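Local atomic coordinates of Alpha/beta hydrolase (Novosphingobium aromaticivorans, PDB entry 3BWX), a protein that probably acts as a hydrolase of the alpha/beta hydrolase family, its substrate not established, and binds calcium ions in the crystal. Residues P31-P36 / L59-R64; L127-P132 / H265-D270; H157-L162 / W173-W178. The protein carries 1 engineered substitution. One frame throughout, in Å; residues are numbered along the deposited sequence.

Contact 1. Residues P31-P36 / L59-R64; sequences PVLCLP and LCPEMR. With EDO (1,2-ethanediol), chain Q; EDO (1,2-ethanediol), chain R.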
loop_
_atom_site.group_PDB
_atom_site.type_symbol
_atom_site.label_atom_id
_atom_site.label_comp_id
_atom_site.label_asym_id
_atom_site.label_seq_id
_atom_site.Cartn_x
_atom_site.Cartn_y
_atom_site.Cartn_z
ATOM N N PRO A 31 -6.863 11.209 -11.449
ATOM C CA PRO A 31 -5.720 10.302 -11.358
ATOM C C PRO A 31 -5.922 9.196 -10.340
ATOM O O PRO A 31 -6.780 9.299 -9.451
ATOM C CB PRO A 31 -4.604 11.247 -10.935
ATOM C CG PRO A 31 -5.285 12.248 -10.086
ATOM C CD PRO A 31 -6.638 12.457 -10.686
ATOM N N VAL A 32 -5.131 8.138 -10.469
ATOM C CA VAL A 32 -5.165 7.004 -9.555
ATOM C C VAL A 32 -3.960 7.092 -8.603
ATOM O O VAL A 32 -2.823 7.076 -9.051
ATOM C CB VAL A 32 -5.137 5.670 -10.298
ATOM C CG1 VAL A 32 -5.179 4.517 -9.300
ATOM C CG2 VAL A 32 -6.339 5.560 -11.264
ATOM N N LEU A 33 -4.215 7.207 -7.298
ATOM C CA LEU A 33 -3.151 7.302 -6.296
ATOM C C LEU A 33 -2.998 5.956 -5.587
ATOM O O LEU A 33 -3.981 5.435 -5.032
ATOM C CB LEU A 33 -3.511 8.368 -5.263
ATOM C CG LEU A 33 -2.651 8.671 -4.042
ATOM C CD1 LEU A 33 -1.393 9.383 -4.468
ATOM C CD2 LEU A 33 -3.397 9.567 -3.030
ATOM N N CYS A 34 -1.820 5.341 -5.678
ATOM C CA CYS A 34 -1.563 4.007 -5.146
ATOM C C CYS A 34 -0.731 4.135 -3.893
ATOM O O CYS A 34 0.395 4.625 -3.968
ATOM C CB CYS A 34 -0.835 3.178 -6.176
ATOM S SG CYS A 34 -1.771 2.854 -7.693
ATOM N N LEU A 35 -1.272 3.696 -2.772
ATOM C CA LEU A 35 -0.676 3.873 -1.491
ATOM C C LEU A 35 -0.188 2.537 -0.944
ATOM O O LEU A 35 -0.987 1.620 -0.737
ATOM C CB LEU A 35 -1.652 4.556 -0.544
ATOM C CG LEU A 35 -2.157 5.922 -1.025
ATOM C CD1 LEU A 35 -3.134 6.437 0.045
ATOM C CD2 LEU A 35 -0.998 6.866 -1.356
ATOM N N PRO A 36 1.132 2.399 -0.737
ATOM C CA PRO A 36 1.677 1.117 -0.304
ATOM C C PRO A 36 1.465 0.808 1.179
ATOM O O PRO A 36 1.081 1.665 1.959
ATOM C CB PRO A 36 3.194 1.249 -0.542
ATOM C CG PRO A 36 3.403 2.527 -1.209
ATOM C CD PRO A 36 2.204 3.388 -0.987
ATOM N N LEU A 59 -0.261 7.803 -9.944
ATOM C CA LEU A 59 0.762 8.324 -9.019
ATOM C C LEU A 59 1.039 7.245 -7.969
ATOM O O LEU A 59 0.095 6.764 -7.290
ATOM C CB LEU A 59 0.264 9.559 -8.271
ATOM C CG LEU A 59 0.252 10.917 -8.957
ATOM C CD1 LEU A 59 -0.960 10.955 -9.790
ATOM C CD2 LEU A 59 0.311 12.103 -7.940
ATOM N N CYS A 60 2.329 6.925 -7.771
ATOM C CA CYS A 60 2.769 5.882 -6.833
ATOM C C CYS A 60 3.769 6.480 -5.879
ATOM O O CYS A 60 4.983 6.371 -6.078
ATOM C CB CYS A 60 3.367 4.708 -7.558
ATOM S SG CYS A 60 2.241 3.880 -8.679
ATOM N N PRO A 61 3.258 7.103 -4.829
ATOM C CA PRO A 61 4.147 7.700 -3.838
ATOM C C PRO A 61 4.746 6.713 -2.860
ATOM O O PRO A 61 4.173 5.708 -2.592
ATOM C CB PRO A 61 3.239 8.674 -3.088
ATOM C CG PRO A 61 1.905 7.964 -3.140
ATOM C CD PRO A 61 1.856 7.392 -4.525
ATOM N N GLU A 62 5.883 7.086 -2.273
ATOM C CA GLU A 62 6.568 6.333 -1.231
ATOM C C GLU A 62 6.663 7.223 0.022
ATOM O O GLU A 62 7.077 8.381 -0.076
ATOM C CB GLU A 62 7.995 5.996 -1.707
ATOM C CG GLU A 62 7.975 5.408 -3.097
ATOM C CD GLU A 62 9.284 4.883 -3.546
ATOM O OE1 GLU A 62 10.319 5.618 -3.575
ATOM O OE2 GLU A 62 9.258 3.697 -3.896
HETATM N N MSE A 63 6.265 6.674 1.171
HETATM C CA MSE A 63 6.306 7.461 2.379
HETATM C C MSE A 63 7.748 7.715 2.830
HETATM O O MSE A 63 8.710 7.019 2.390
HETATM C CB MSE A 63 5.505 6.766 3.467
HETATM C CG MSE A 63 4.044 6.694 3.114
HETATM SE SE MSE A 63 3.064 8.359 2.658
HETATM C CE MSE A 63 3.529 8.516 0.739
ATOM N N ARG A 64 7.925 8.706 3.696
ATOM C CA ARG A 64 9.247 8.977 4.247
ATOM C C ARG A 64 9.771 7.658 4.801
ATOM O O ARG A 64 9.021 6.871 5.420
ATOM C CB ARG A 64 9.202 10.026 5.369
ATOM C CG ARG A 64 8.248 9.701 6.516
ATOM C CD ARG A 64 8.229 10.722 7.641
ATOM N NE ARG A 64 7.706 11.978 7.150
ATOM C CZ ARG A 64 8.009 13.176 7.607
ATOM N NH1 ARG A 64 8.900 13.338 8.546
ATOM N NH2 ARG A 64 7.429 14.236 7.056
HETATM C C1 EDO Q . 3.933 3.569 4.783
HETATM O O1 EDO Q . 4.414 2.996 3.547
HETATM C C2 EDO Q . 2.419 3.782 4.638
HETATM O O2 EDO Q . 1.737 2.522 4.557
HETATM C C1 EDO R . 11.666 3.626 -6.534
HETATM O O1 EDO R . 13.025 3.204 -6.658
HETATM C C2 EDO R . 10.957 2.567 -5.744
HETATM O O2 EDO R . 11.569 2.585 -4.475
HETATM O O HOH W 1 3.106 3.781 -4.402
#
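The puckered ring of Pro61 (C-gamma endo) is met along its CD and CG atoms by two leucines of 31-36. Leu35 sets CD2 3.6 Å from Pro61 CG, while Leu33, crossing the ring at about a right angle, puts CD1 3.8 Å from Pro61 CD. With CG of Leu33 opposite its backbone N (chi1 177°), the branch is carried across toward Pro61. At the other end Pro31 CB lies 3.8 Å from Leu59 CD1. The backbones run parallel: Leu59 N donates to Val32 O (2.8 Å, 171°), and Cys34 N donates to Leu59 O (168°). This is the pairing of a beta-alpha-beta unit, in which helix 46-52 links strands 32-35 and 58-61 within the central sheet of the alpha/beta hydrolase fold. Leu33 and Leu59 share one face of that sheet; branched apolar chains suit it because Phe99 and Phe20 from the flanking strands pack there too. Beyond Cys60 the strands diverge. Pro61 has no N-H to offer, and Cys34 O instead accepts a hydrogen bond from water 1 at 2.9 Å; the same water donates to Pro61 O. Small Cys34 and Cys60 lie side by side on the face away from the leucines, with Cys34 CB 4.0 Å from Cys60 SG.

Contact 2. Residues L127-P132 / H265-D270; sequences LNDVGP and HAPTLD. With EDO (1,2-ethanediol), chain F; EDO (1,2-ethanediol), chain H.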
loop_
_atom_site.group_PDB
_atom_site.type_symbol
_atom_site.label_atom_id
_atom_site.label_comp_id
_atom_site.label_asym_id
_atom_site.label_seq_id
_atom_site.Cartn_x
_atom_site.Cartn_y
_atom_site.Cartn_z
ATOM N N LEU A 127 -9.749 -0.863 -1.269
ATOM C CA LEU A 127 -9.072 -1.221 -0.017
ATOM C C LEU A 127 -8.548 -2.628 -0.229
ATOM O O LEU A 127 -9.324 -3.564 -0.456
ATOM C CB LEU A 127 -9.990 -1.178 1.205
ATOM C CG LEU A 127 -10.464 0.182 1.732
ATOM C CD1 LEU A 127 -11.477 -0.036 2.877
ATOM C CD2 LEU A 127 -9.252 1.040 2.194
ATOM N N ASN A 128 -7.248 -2.777 -0.185
ATOM C CA ASN A 128 -6.631 -4.078 -0.408
ATOM C C ASN A 128 -6.206 -4.691 0.909
ATOM O O ASN A 128 -5.186 -4.333 1.516
ATOM C CB ASN A 128 -5.477 -3.976 -1.347
ATOM C CG ASN A 128 -4.816 -5.301 -1.610
ATOM O OD1 ASN A 128 -5.451 -6.362 -1.559
ATOM N ND2 ASN A 128 -3.547 -5.247 -1.945
ATOM N N ASP A 129 -7.048 -5.609 1.357
ATOM C CA ASP A 129 -6.801 -6.479 2.523
ATOM C C ASP A 129 -6.597 -5.709 3.813
ATOM O O ASP A 129 -5.683 -5.969 4.611
ATOM C CB ASP A 129 -5.693 -7.526 2.286
ATOM C CG ASP A 129 -5.890 -8.788 3.130
ATOM O OD1 ASP A 129 -6.887 -9.449 2.892
ATOM O OD2 ASP A 129 -5.101 -9.062 4.055
ATOM N N VAL A 130 -7.423 -4.706 4.003
ATOM C CA VAL A 130 -7.430 -3.975 5.234
ATOM C C VAL A 130 -8.849 -3.466 5.454
ATOM O O VAL A 130 -9.579 -3.185 4.508
ATOM C CB VAL A 130 -6.405 -2.863 5.233
ATOM C CG1 VAL A 130 -6.694 -1.830 4.153
ATOM C CG2 VAL A 130 -6.258 -2.305 6.641
ATOM N N GLY A 131 -9.218 -3.363 6.723
ATOM C CA GLY A 131 -10.527 -2.876 7.127
ATOM C C GLY A 131 -10.490 -2.213 8.496
ATOM O O GLY A 131 -9.453 -2.116 9.106
ATOM N N PRO A 132 -11.655 -1.726 8.964
ATOM C CA PRO A 132 -11.723 -1.008 10.240
ATOM C C PRO A 132 -11.584 -1.901 11.467
ATOM O O PRO A 132 -11.643 -1.391 12.581
ATOM C CB PRO A 132 -13.107 -0.378 10.199
ATOM C CG PRO A 132 -13.935 -1.330 9.328
ATOM C CD PRO A 132 -12.970 -1.803 8.294
ATOM N N HIS A 265 -2.575 -12.145 3.494
ATOM C CA HIS A 265 -2.317 -10.717 3.538
ATOM C C HIS A 265 -1.035 -10.378 2.800
ATOM O O HIS A 265 0.027 -10.751 3.252
ATOM C CB HIS A 265 -2.205 -10.214 4.980
ATOM C CG HIS A 265 -2.016 -8.735 5.069
ATOM N ND1 HIS A 265 -3.058 -7.834 4.900
ATOM C CD2 HIS A 265 -0.904 -7.994 5.287
ATOM C CE1 HIS A 265 -2.584 -6.605 5.059
ATOM N NE2 HIS A 265 -1.278 -6.675 5.281
ATOM N N ALA A 266 -1.061 -9.644 1.686
ATOM C CA ALA A 266 -2.207 -9.136 0.912
ATOM C C ALA A 266 -2.110 -9.617 -0.564
ATOM O O ALA A 266 -1.021 -9.947 -1.068
ATOM C CB ALA A 266 -2.219 -7.614 0.964
ATOM N N PRO A 267 -3.252 -9.608 -1.291
ATOM C CA PRO A 267 -3.199 -9.725 -2.748
ATOM C C PRO A 267 -2.159 -8.766 -3.332
ATOM O O PRO A 267 -1.973 -7.651 -2.839
ATOM C CB PRO A 267 -4.611 -9.357 -3.187
ATOM C CG PRO A 267 -5.456 -9.805 -2.006
ATOM C CD PRO A 267 -4.637 -9.406 -0.833
ATOM N N THR A 268 -1.419 -9.214 -4.361
ATOM C CA THR A 268 -0.394 -8.410 -4.976
ATOM C C THR A 268 -1.014 -7.353 -5.935
ATOM O O THR A 268 -0.321 -6.396 -6.331
ATOM C CB THR A 268 0.583 -9.264 -5.794
ATOM O OG1 THR A 268 -0.112 -9.885 -6.875
ATOM C CG2 THR A 268 1.300 -10.309 -4.909
ATOM N N LEU A 269 -2.296 -7.592 -6.318
ATOM C CA LEU A 269 -3.054 -6.874 -7.349
ATOM C C LEU A 269 -2.626 -7.261 -8.768
ATOM O O LEU A 269 -3.087 -6.655 -9.756
ATOM C CB LEU A 269 -2.966 -5.339 -7.119
ATOM C CG LEU A 269 -3.329 -4.878 -5.709
ATOM C CD1 LEU A 269 -3.236 -3.376 -5.573
ATOM C CD2 LEU A 269 -4.703 -5.365 -5.267
ATOM N N ASP A 270 -1.726 -8.239 -8.873
ATOM C CA ASP A 270 -1.360 -8.846 -10.180
ATOM C C ASP A 270 -2.164 -10.117 -10.522
ATOM O O ASP A 270 -2.051 -10.656 -11.621
ATOM C CB ASP A 270 0.132 -9.154 -10.256
ATOM C CG ASP A 270 1.011 -7.942 -10.015
ATOM O OD1 ASP A 270 0.613 -6.765 -10.257
ATOM O OD2 ASP A 270 2.126 -8.192 -9.561
HETATM C C1 EDO F . 0.520 -13.601 -8.411
HETATM O O1 EDO F . 0.397 -12.288 -7.854
HETATM C C2 EDO F . -0.446 -13.739 -9.548
HETATM O O2 EDO F . 0.181 -13.096 -10.658
HETATM C C1 EDO H . 3.794 -10.736 -7.690
HETATM O O1 EDO H . 3.523 -10.337 -9.054
HETATM C C2 EDO H . 4.525 -12.081 -7.627
HETATM O O2 EDO H . 3.632 -13.082 -8.140
#
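A cis peptide, rare before a residue other than proline, joins His265 to Ala266, and both of these residues touch Asp129. The histidine gives the shortest contact: His265 ND1 donates to Asp129 OD2 at 2.5 Å. The acceptor uses its anti lone pair and lies close to the plane of the imidazole, although carboxylate and ring are turned 45° apart. Ser238 OG also bonds Asp129 OD2, and Gly235 N holds Asp129 OD1, so the carboxylate is gripped at both oxygens. Ala266 folds its methyl over one face of the imidazole, toward its rim, and sets CB 3.7 Å from Asp129 CB, a spot where a small side chain fits. Asp129 directly follows strand 122-128 and His265 lies in the loop after strand 255-260, where the alpha/beta hydrolase fold usually keeps its histidine; an acid after strand 122-128 is a known variant in this fold, so the pair is consistent with the acid and base of a catalytic triad. Next to it, Asn128 reaches across with CG opposite the backbone N (chi1 180°). Its ND2 donates almost straight to Pro267 O (3.0 Å, 173°) and also bonds Thr104 OG1. Asn128 OD1 is buried with no polar partner in the model, and Pro267 CD packs 3.2 Å from it. Leu269 CD2 closes in on the amide, 3.5 Å from Asn128 ND2.

Contact 3. Residues H157-L162 / W173-W178; sequences HAARAL and WDITQW. With EDO (1,2-ethanediol), chain H; EDO (1,2-ethanediol), chain O.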
loop_
_atom_site.group_PDB
_atom_site.type_symbol
_atom_site.label_atom_id
_atom_site.label_comp_id
_atom_site.label_asym_id
_atom_site.label_seq_id
_atom_site.Cartn_x
_atom_site.Cartn_y
_atom_site.Cartn_z
ATOM N N HIS A 157 18.966 -16.420 -2.204
ATOM C CA HIS A 157 18.920 -16.557 -0.753
ATOM C C HIS A 157 17.826 -15.662 -0.167
ATOM O O HIS A 157 17.097 -16.082 0.719
ATOM C CB HIS A 157 20.307 -16.279 -0.130
ATOM C CG HIS A 157 21.283 -17.384 -0.353
ATOM N ND1 HIS A 157 22.624 -17.278 -0.053
ATOM C CD2 HIS A 157 21.101 -18.640 -0.818
ATOM C CE1 HIS A 157 23.224 -18.418 -0.344
ATOM N NE2 HIS A 157 22.322 -19.262 -0.805
ATOM N N ALA A 158 17.722 -14.433 -0.629
ATOM C CA ALA A 158 16.644 -13.545 -0.186
ATOM C C ALA A 158 15.257 -14.107 -0.462
ATOM O O ALA A 158 14.386 -14.100 0.386
ATOM C CB ALA A 158 16.784 -12.145 -0.782
ATOM N N ALA A 159 15.044 -14.584 -1.690
ATOM C CA ALA A 159 13.789 -15.155 -2.085
ATOM C C ALA A 159 13.416 -16.332 -1.202
ATOM O O ALA A 159 12.255 -16.459 -0.786
ATOM C CB ALA A 159 13.902 -15.618 -3.561
ATOM N N ARG A 160 14.363 -17.219 -0.964
ATOM C CA ARG A 160 14.080 -18.390 -0.125
ATOM C C ARG A 160 13.750 -17.979 1.303
ATOM O O ARG A 160 12.927 -18.603 1.947
ATOM C CB ARG A 160 15.250 -19.366 -0.180
ATOM C CG ARG A 160 15.423 -19.975 -1.568
ATOM C CD ARG A 160 14.223 -20.881 -1.901
ATOM N NE ARG A 160 14.373 -21.605 -3.169
ATOM C CZ ARG A 160 13.377 -21.996 -3.950
ATOM N NH1 ARG A 160 12.114 -21.756 -3.645
ATOM N NH2 ARG A 160 13.644 -22.622 -5.073
ATOM N N ALA A 161 14.371 -16.931 1.791
ATOM C CA ALA A 161 14.064 -16.425 3.140
ATOM C C ALA A 161 12.639 -15.892 3.209
ATOM O O ALA A 161 11.951 -16.058 4.234
ATOM C CB ALA A 161 15.084 -15.340 3.574
ATOM N N LEU A 162 12.173 -15.245 2.128
ATOM C CA LEU A 162 10.819 -14.718 2.079
ATOM C C LEU A 162 9.809 -15.825 1.997
ATOM O O LEU A 162 8.798 -15.792 2.699
ATOM C CB LEU A 162 10.677 -13.730 0.923
ATOM C CG LEU A 162 11.466 -12.410 1.030
ATOM C CD1 LEU A 162 11.394 -11.607 -0.273
ATOM C CD2 LEU A 162 11.017 -11.553 2.232
ATOM N N TRP A 173 2.809 -20.010 -5.192
ATOM C CA TRP A 173 3.828 -19.330 -5.983
ATOM C C TRP A 173 5.032 -20.189 -6.366
ATOM O O TRP A 173 5.506 -21.023 -5.578
ATOM C CB TRP A 173 4.367 -18.123 -5.261
ATOM C CG TRP A 173 3.454 -16.916 -5.247
ATOM C CD1 TRP A 173 2.145 -16.828 -5.636
ATOM C CD2 TRP A 173 3.810 -15.628 -4.737
ATOM N NE1 TRP A 173 1.663 -15.556 -5.380
ATOM C CE2 TRP A 173 2.669 -14.792 -4.857
ATOM C CE3 TRP A 173 4.975 -15.107 -4.188
ATOM C CZ2 TRP A 173 2.662 -13.462 -4.440
ATOM C CZ3 TRP A 173 4.980 -13.753 -3.783
ATOM C CH2 TRP A 173 3.805 -12.957 -3.921
ATOM N N ASP A 174 5.538 -19.911 -7.552
ATOM C CA ASP A 174 6.765 -20.522 -8.035
ATOM C C ASP A 174 7.935 -19.536 -7.779
ATOM O O ASP A 174 7.745 -18.407 -7.272
ATOM C CB ASP A 174 6.633 -20.952 -9.520
ATOM C CG ASP A 174 6.439 -19.775 -10.476
ATOM O OD1 ASP A 174 7.175 -18.772 -10.349
ATOM O OD2 ASP A 174 5.566 -19.864 -11.373
ATOM N N ILE A 175 9.153 -19.964 -8.111
ATOM C CA ILE A 175 10.350 -19.199 -7.745
ATOM C C ILE A 175 10.409 -17.871 -8.453
ATOM O O ILE A 175 10.939 -16.908 -7.925
ATOM C CB ILE A 175 11.675 -20.020 -7.929
ATOM C CG1 ILE A 175 12.871 -19.287 -7.263
ATOM C CG2 ILE A 175 11.899 -20.336 -9.408
ATOM C CD1 ILE A 175 12.710 -19.019 -5.758
ATOM N N THR A 176 9.873 -17.821 -9.671
ATOM C CA THR A 176 9.871 -16.569 -10.408
ATOM C C THR A 176 8.975 -15.523 -9.710
ATOM O O THR A 176 9.298 -14.347 -9.683
ATOM C CB THR A 176 9.544 -16.722 -11.914
ATOM O OG1 THR A 176 8.144 -16.987 -12.131
ATOM C CG2 THR A 176 10.405 -17.835 -12.553
ATOM N N GLN A 177 7.869 -15.998 -9.137
ATOM C CA GLN A 177 6.987 -15.137 -8.370
ATOM C C GLN A 177 7.681 -14.657 -7.081
ATOM O O GLN A 177 7.600 -13.466 -6.738
ATOM C CB GLN A 177 5.643 -15.797 -8.086
ATOM C CG GLN A 177 4.851 -16.088 -9.344
ATOM C CD GLN A 177 3.641 -16.912 -9.052
ATOM O OE1 GLN A 177 3.751 -18.143 -8.838
ATOM N NE2 GLN A 177 2.460 -16.244 -8.988
ATOM N N TRP A 178 8.357 -15.534 -6.347
ATOM C CA TRP A 178 9.122 -15.067 -5.188
ATOM C C TRP A 178 10.225 -14.041 -5.502
ATOM O O TRP A 178 10.479 -13.130 -4.723
ATOM C CB TRP A 178 9.739 -16.248 -4.423
ATOM C CG TRP A 178 8.680 -17.061 -3.677
ATOM C CD1 TRP A 178 8.258 -18.310 -3.968
ATOM C CD2 TRP A 178 7.931 -16.622 -2.542
ATOM N NE1 TRP A 178 7.271 -18.686 -3.093
ATOM C CE2 TRP A 178 7.027 -17.660 -2.221
ATOM C CE3 TRP A 178 7.904 -15.438 -1.809
ATOM C CZ2 TRP A 178 6.125 -17.571 -1.151
ATOM C CZ3 TRP A 178 6.976 -15.334 -0.766
ATOM C CH2 TRP A 178 6.116 -16.406 -0.446
HETATM C C1 EDO H . 3.794 -10.736 -7.690
HETATM O O1 EDO H . 3.523 -10.337 -9.054
HETATM C C2 EDO H . 4.525 -12.081 -7.627
HETATM O O2 EDO H . 3.632 -13.082 -8.140
HETATM C C1 EDO O . 13.522 -12.107 6.920
HETATM O O1 EDO O . 13.539 -12.958 8.073
HETATM C C2 EDO O . 12.886 -12.829 5.727
HETATM O O2 EDO O . 11.550 -13.297 6.002
#
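Arg160 and Ile175 meet at about a right angle, with Ile175 CD1 over the centre of one guanidinium face, 3.4 Å above its plane. Flat charge on a methyl suits the rim of the contact, since a methyl over the face leaves the N-H groups able to bond: Arg160 NH1 pairs with Gln163 OE1 on its own helix. CG1 of Ile175 stands opposite its backbone N (chi1 -168°), extending CD1 toward the arginine. Deeper in, Ala159 is small enough to let the backbones close up, its CB 4.3 Å from Trp178 CB. The indole of Trp178 reaches along to Leu162, and Trp173 CE3 sits centrally over one face of it, 3.6 Å above the plane. The start of helix 175-185 is fixed by a capping box: Asp174 N donates to Gln177 OE1 at 2.8 Å, and Gln177 N returns a bond to Asp174 OD1, while Gln177 CB rests over one face of Trp173, toward its rim. With alanine at Gln177 the amide oxygen is gone, and Asp174 N would probably lose its mate and half the box with it. Through Ala159, Arg160 and Leu162, helix 155-166 packs against the first turn of helix 175-185, and its Ala158 and Ala161 touch Phe152 of strand 151-152.

Overall arrangement
From the N terminus, contact 1 comes first, closing a short loop of 22 residues that holds helix 46-52 and pairing two neighbouring strands of the main sheet. It is complete before contact 2 opens at the end of strand 122-128. Contact 2 spans 132 intervening residues, bringing the loop before helix 272-282 back to the same sheet; its centre lies about 15 Å from that of contact 1, and the two do not touch. Contact 3 is nested inside this long excursion, joining two helices of the segment inserted between strands 122-128 and 230-235. It meets contact 2 where Thr268 CG2 packs 3.5 Å from Trp173 CZ2, tying the inserted helices to the sheet's loops.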